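Local coordinates for cell envelope-related transcriptional attenuator domain-containing protein (Eubacterium siraeum, PDB 4OBM), which is of unproven function but belongs to the LytR-CpsA-Psr family, whose studied members attach glycopolymers to the bacterial cell wall, at residues M28-D33 / P38-T43; Y149-L154 / C166-T171. One frame throughout, in Å; residues are numbered along the deposited sequence. Where two conformers were deposited one is given.

Interaction 1 comes first along the chain and joins strands 24-30 and 40-47, a hairpin in the middle of the mixed sheet. Interaction 2 follows more than a hundred residues later, where helices 145-152 and 164-181 meet. Their centres lie about 12 Å apart and their side chains touch: Lys40 CD rests 3.4 Å from Asn169 OD1, and the end of Met42 packs against the backbone of helix 164-181. Helix-on-sheet packing, as in alpha/beta proteins generally, thus brings that helix onto Lys40 and Met42. The two contacts adjoin, and bound pentaethylene glycol, probably from the crystallisation liquor, lies beside Met28 and Asn169, which may mark a pocket.

Interaction 1 of 2, residues M28-D33 / P38-T43; sequences MTLSAD and PDKYMT
Met28 with Met42, Thr29 with Tyr41 and Leu30 with Lys40 form successive antiparallel pairs, the strand axes approaching to 4.8 Å and running at 166° to each other. The first pair is bonded in both directions, Met28 N to Met42 O at 2.6 Å and Met42 N to Met28 O at 2.8 Å. Toward the turn this regularity breaks. Leu30 N still donates to Lys40 O, but Leu30 O accepts a firm bond from Asp39 N at 2.8 Å and a weak one from Lys40 N at 3.3 Å. Two residues thus face one across the strands, a classic beta bulge.

Thr29 sends its two branches to different partners. With chi1 at 79°, OG1 sits between the backbone N and the carbonyl carbon and lies 3.5 Å from Pro38 CG, while CG2 meets the Tyr41 ring obliquely, 3.5 Å from CD2. The hydroxyl is also hydrogen-bonded to Glu79 of helix 70-90, which packs against Pro38 and Tyr41 on this side of the sheet. A valine here would probably leave the carboxylate of Glu79 without its hydroxyl partner. Tyr41 OH itself turns back to make a weak bond to Pro38 O.

On the other face, the selenomethionines approach loosely, Met28 CE to Met42 SE at 4.4 Å. Met42 extends from its strand and bends only at its last torsion, reaching helix 164-181. Beyond the bulge, a water accepts from Ala32 N and donates to Asp39 OD2, while Asp39 OD1 pairs with Lys71. The chemistry therefore divides the hairpin: a polar, water-linked end near the turn; on one face two buried hydroxyls, that of Thr29 held by Glu79 and that of Tyr41 weakly bonded; on the other Met28, Leu30 and Met42, joined by the aliphatic chain of Lys40.

Interaction 2 of 2, residues Y149-L154 / C166-T171; sequences YAYLTL and CKLNAT
Asn169 reaches across to the end of helix 145-152 and gives its ND2 to Leu152 O at 2.8 Å, the N-H pointing almost straight at the oxygen (164°). The donor lies in the carbonyl plane, on a lone pair, and the acceptor stays close to the plane of the amide, so this bond largely fixes how that amide is turned. ND2 also makes a weak bond to Pro165 O. Packing is tight here: on the oxygen side of the same amide, OD1 presses to 3.4 Å from Leu152 CG, and Leu152 CD1 lies 3.6 Å from Asn169 CG.

Leu168 CG stands opposite its backbone N (chi1 -167°), which carries the methyls to the Tyr151 ring. CD1 sits over the middle of one face in a CH-pi contact, 4.3 Å from the centroid, and CD2 lies 3.4 Å from Tyr151 OH.

The arrangement is a helix-helix contact at a helix end: Leu152 is the last helical residue before Thr153 departs, and its carbonyl is taken up by a side chain of helix 164-181. Leu152 also touches Phe109 of helix 102-112.

Packing is slacker between the leucines, with Leu152 CD1 and Leu168 CD1 4.4 Å apart. The less closed side probably lies at Asn169 OD1, weakly hydrogen-bonded to a bound pentaethylene glycol that is likely to come from the crystallisation liquor.

Interaction 1 of 2, residues M28-D33 / P38-T43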
# COMPACT_ATOMS: atom_id res chain seq x y z
N MSE A 28 -0.19 4.97 2.06
CA MSE A 28 0.88 5.27 1.13
C MSE A 28 0.31 5.97 -0.05
O MSE A 28 -0.76 5.59 -0.54
CB MSE A 28 1.64 4.01 0.75
CG MSE A 28 2.44 3.46 1.93
SE MSE A 28 3.35 1.85 1.57
CE MSE A 28 2.03 0.81 0.49
N THR A 29 0.98 7.06 -0.46
CA THR A 29 0.52 7.90 -1.56
C THR A 29 1.69 8.21 -2.49
O THR A 29 2.85 8.15 -2.08
CB THR A 29 -0.17 9.20 -1.04
OG1 THR A 29 0.80 10.16 -0.64
CG2 THR A 29 -1.16 8.94 0.10
N LEU A 30 1.39 8.55 -3.74
CA LEU A 30 2.42 8.85 -4.71
C LEU A 30 2.06 10.10 -5.49
O LEU A 30 0.95 10.23 -5.99
CB LEU A 30 2.62 7.65 -5.67
CG LEU A 30 3.51 7.88 -6.90
CD1 LEU A 30 4.98 8.12 -6.50
CD2 LEU A 30 3.37 6.75 -7.88
N SER A 31 3.05 11.00 -5.58
CA SER A 31 2.99 12.27 -6.30
C SER A 31 4.08 12.26 -7.36
O SER A 31 5.01 11.49 -7.24
CB SER A 31 3.18 13.43 -5.34
OG SER A 31 3.17 14.68 -6.01
N ALA A 32 3.97 13.12 -8.39
CA ALA A 32 5.01 13.16 -9.42
C ALA A 32 6.30 13.74 -8.82
O ALA A 32 7.40 13.28 -9.12
CB ALA A 32 4.53 14.01 -10.60
N ASP A 33 6.14 14.71 -7.90
CA ASP A 33 7.19 15.45 -7.21
C ASP A 33 6.64 16.12 -5.93
O ASP A 33 5.44 16.00 -5.67
CB ASP A 33 7.80 16.50 -8.17
CG ASP A 33 6.79 17.44 -8.81
OD1 ASP A 33 5.89 17.94 -8.09
OD2 ASP A 33 6.92 17.71 -10.02
N PRO A 38 -0.76 14.13 -4.43
CA PRO A 38 -0.68 12.71 -4.82
C PRO A 38 -1.82 12.26 -5.75
O PRO A 38 -2.97 12.72 -5.62
CB PRO A 38 -0.76 11.97 -3.47
CG PRO A 38 -0.27 12.94 -2.49
CD PRO A 38 -0.77 14.27 -2.96
N ASP A 39 -1.48 11.38 -6.71
CA ASP A 39 -2.41 10.78 -7.67
C ASP A 39 -2.80 9.36 -7.28
O ASP A 39 -3.81 8.85 -7.77
CB ASP A 39 -1.81 10.75 -9.09
CG ASP A 39 -2.13 11.96 -9.92
OD1 ASP A 39 -3.34 12.26 -10.09
OD2 ASP A 39 -1.18 12.61 -10.41
N LYS A 40 -1.98 8.68 -6.46
CA LYS A 40 -2.25 7.28 -6.07
C LYS A 40 -2.33 7.15 -4.58
O LYS A 40 -1.66 7.88 -3.85
CB LYS A 40 -1.24 6.31 -6.68
CG LYS A 40 -1.54 6.11 -8.15
CD LYS A 40 -0.55 5.22 -8.85
CE LYS A 40 -0.65 5.39 -10.35
NZ LYS A 40 -1.99 5.04 -10.89
N TYR A 41 -3.24 6.29 -4.13
CA TYR A 41 -3.56 6.11 -2.71
C TYR A 41 -3.73 4.64 -2.42
O TYR A 41 -4.42 3.95 -3.16
CB TYR A 41 -4.83 6.91 -2.32
CG TYR A 41 -4.71 8.40 -2.57
CD1 TYR A 41 -5.01 8.95 -3.81
CD2 TYR A 41 -4.24 9.25 -1.57
CE1 TYR A 41 -4.82 10.31 -4.06
CE2 TYR A 41 -4.08 10.61 -1.81
CZ TYR A 41 -4.37 11.14 -3.05
OH TYR A 41 -4.20 12.47 -3.31
N MSE A 42 -3.02 4.15 -1.41
CA MSE A 42 -3.04 2.74 -1.02
C MSE A 42 -2.73 2.61 0.45
O MSE A 42 -1.77 3.21 0.92
CB MSE A 42 -2.02 1.93 -1.86
CG MSE A 42 -2.02 0.41 -1.55
SE MSE A 42 -0.72 -0.59 -2.59
CE MSE A 42 -1.65 -0.59 -4.20
N THR A 43 -3.55 1.86 1.18
CA THR A 43 -3.27 1.53 2.58
C THR A 43 -2.58 0.16 2.60
O THR A 43 -2.74 -0.64 1.68
CB THR A 43 -4.52 1.56 3.46
OG1 THR A 43 -5.48 0.65 2.94
CG2 THR A 43 -5.12 2.98 3.64
O HOH W 1 1.12 13.99 -8.59

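Interaction 2 of 2, residues Y149-L154 / C166-T171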
# COMPACT_ATOMS: atom_id res chain seq x y z
N TYR A 149 8.29 1.57 -12.15
CA TYR A 149 7.61 2.85 -11.92
C TYR A 149 6.69 3.21 -13.12
O TYR A 149 5.51 3.49 -12.91
CB TYR A 149 8.62 3.99 -11.63
CG TYR A 149 7.92 5.27 -11.21
CD1 TYR A 149 7.58 5.50 -9.88
CD2 TYR A 149 7.49 6.20 -12.16
CE1 TYR A 149 6.84 6.62 -9.51
CE2 TYR A 149 6.73 7.30 -11.80
CZ TYR A 149 6.40 7.51 -10.47
OH TYR A 149 5.70 8.62 -10.10
N ALA A 150 7.23 3.19 -14.37
CA ALA A 150 6.49 3.50 -15.61
C ALA A 150 5.26 2.58 -15.81
O ALA A 150 4.18 3.07 -16.16
CB ALA A 150 7.41 3.40 -16.81
N TYR A 151 5.41 1.28 -15.54
CA TYR A 151 4.32 0.30 -15.63
C TYR A 151 3.20 0.63 -14.62
O TYR A 151 2.03 0.63 -14.97
CB TYR A 151 4.85 -1.15 -15.38
CG TYR A 151 3.86 -2.29 -15.60
CD1 TYR A 151 2.86 -2.20 -16.56
CD2 TYR A 151 3.98 -3.48 -14.89
CE1 TYR A 151 1.97 -3.25 -16.79
CE2 TYR A 151 3.10 -4.54 -15.11
CZ TYR A 151 2.09 -4.42 -16.06
OH TYR A 151 1.21 -5.45 -16.28
N LEU A 152 3.59 0.93 -13.39
CA LEU A 152 2.71 1.20 -12.26
C LEU A 152 1.90 2.50 -12.40
O LEU A 152 0.80 2.59 -11.83
CB LEU A 152 3.60 1.26 -11.01
CG LEU A 152 2.95 0.98 -9.66
CD1 LEU A 152 2.47 -0.47 -9.56
CD2 LEU A 152 3.93 1.30 -8.51
N THR A 153 2.45 3.50 -13.11
CA THR A 153 1.88 4.82 -13.24
C THR A 153 1.32 5.17 -14.65
O THR A 153 1.09 6.35 -14.92
CB THR A 153 2.92 5.89 -12.82
OG1 THR A 153 4.03 5.83 -13.70
CG2 THR A 153 3.38 5.70 -11.39
N LEU A 154 1.07 4.16 -15.53
CA LEU A 154 0.50 4.44 -16.85
C LEU A 154 -0.88 5.10 -16.73
O LEU A 154 -1.76 4.59 -16.03
CB LEU A 154 0.37 3.18 -17.71
CG LEU A 154 1.60 2.68 -18.43
CD1 LEU A 154 1.35 1.27 -18.92
CD2 LEU A 154 2.01 3.60 -19.58
N CYS A 166 -5.85 0.34 -10.07
CA CYS A 166 -5.85 -0.07 -8.67
C CYS A 166 -5.47 -1.55 -8.55
O CYS A 166 -4.68 -1.91 -7.68
CB CYS A 166 -7.21 0.19 -8.03
SG CYS A 166 -7.60 1.94 -7.84
N LYS A 167 -6.08 -2.39 -9.41
CA LYS A 167 -5.88 -3.83 -9.49
C LYS A 167 -4.44 -4.12 -9.88
O LYS A 167 -3.81 -4.98 -9.26
CB LYS A 167 -6.87 -4.46 -10.49
CG LYS A 167 -8.28 -4.54 -9.95
CD LYS A 167 -9.33 -4.73 -11.03
CE LYS A 167 -10.71 -4.84 -10.40
NZ LYS A 167 -11.74 -5.29 -11.39
N LEU A 168 -3.89 -3.37 -10.85
CA LEU A 168 -2.51 -3.51 -11.31
C LEU A 168 -1.56 -3.11 -10.19
O LEU A 168 -0.65 -3.86 -9.87
CB LEU A 168 -2.29 -2.63 -12.58
CG LEU A 168 -1.03 -2.84 -13.44
CD1 LEU A 168 0.14 -1.99 -12.96
CD2 LEU A 168 -0.70 -4.33 -13.67
N ASN A 169 -1.80 -1.93 -9.56
CA ASN A 169 -0.97 -1.46 -8.47
C ASN A 169 -1.00 -2.45 -7.29
O ASN A 169 0.08 -2.80 -6.79
CB ASN A 169 -1.40 -0.06 -8.06
CG ASN A 169 -0.73 1.04 -8.86
OD1 ASN A 169 -0.03 1.88 -8.30
ND2 ASN A 169 -0.88 1.03 -10.18
N ALA A 170 -2.19 -2.94 -6.89
CA ALA A 170 -2.30 -3.92 -5.79
C ALA A 170 -1.43 -5.16 -6.03
O ALA A 170 -0.63 -5.54 -5.17
CB ALA A 170 -3.76 -4.33 -5.59
N THR A 171 -1.54 -5.75 -7.23
CA THR A 171 -0.89 -6.95 -7.71
C THR A 171 0.62 -6.76 -7.83
O THR A 171 1.37 -7.59 -7.33
CB THR A 171 -1.52 -7.33 -9.07
OG1 THR A 171 -2.91 -7.57 -8.87
CG2 THR A 171 -0.88 -8.54 -9.71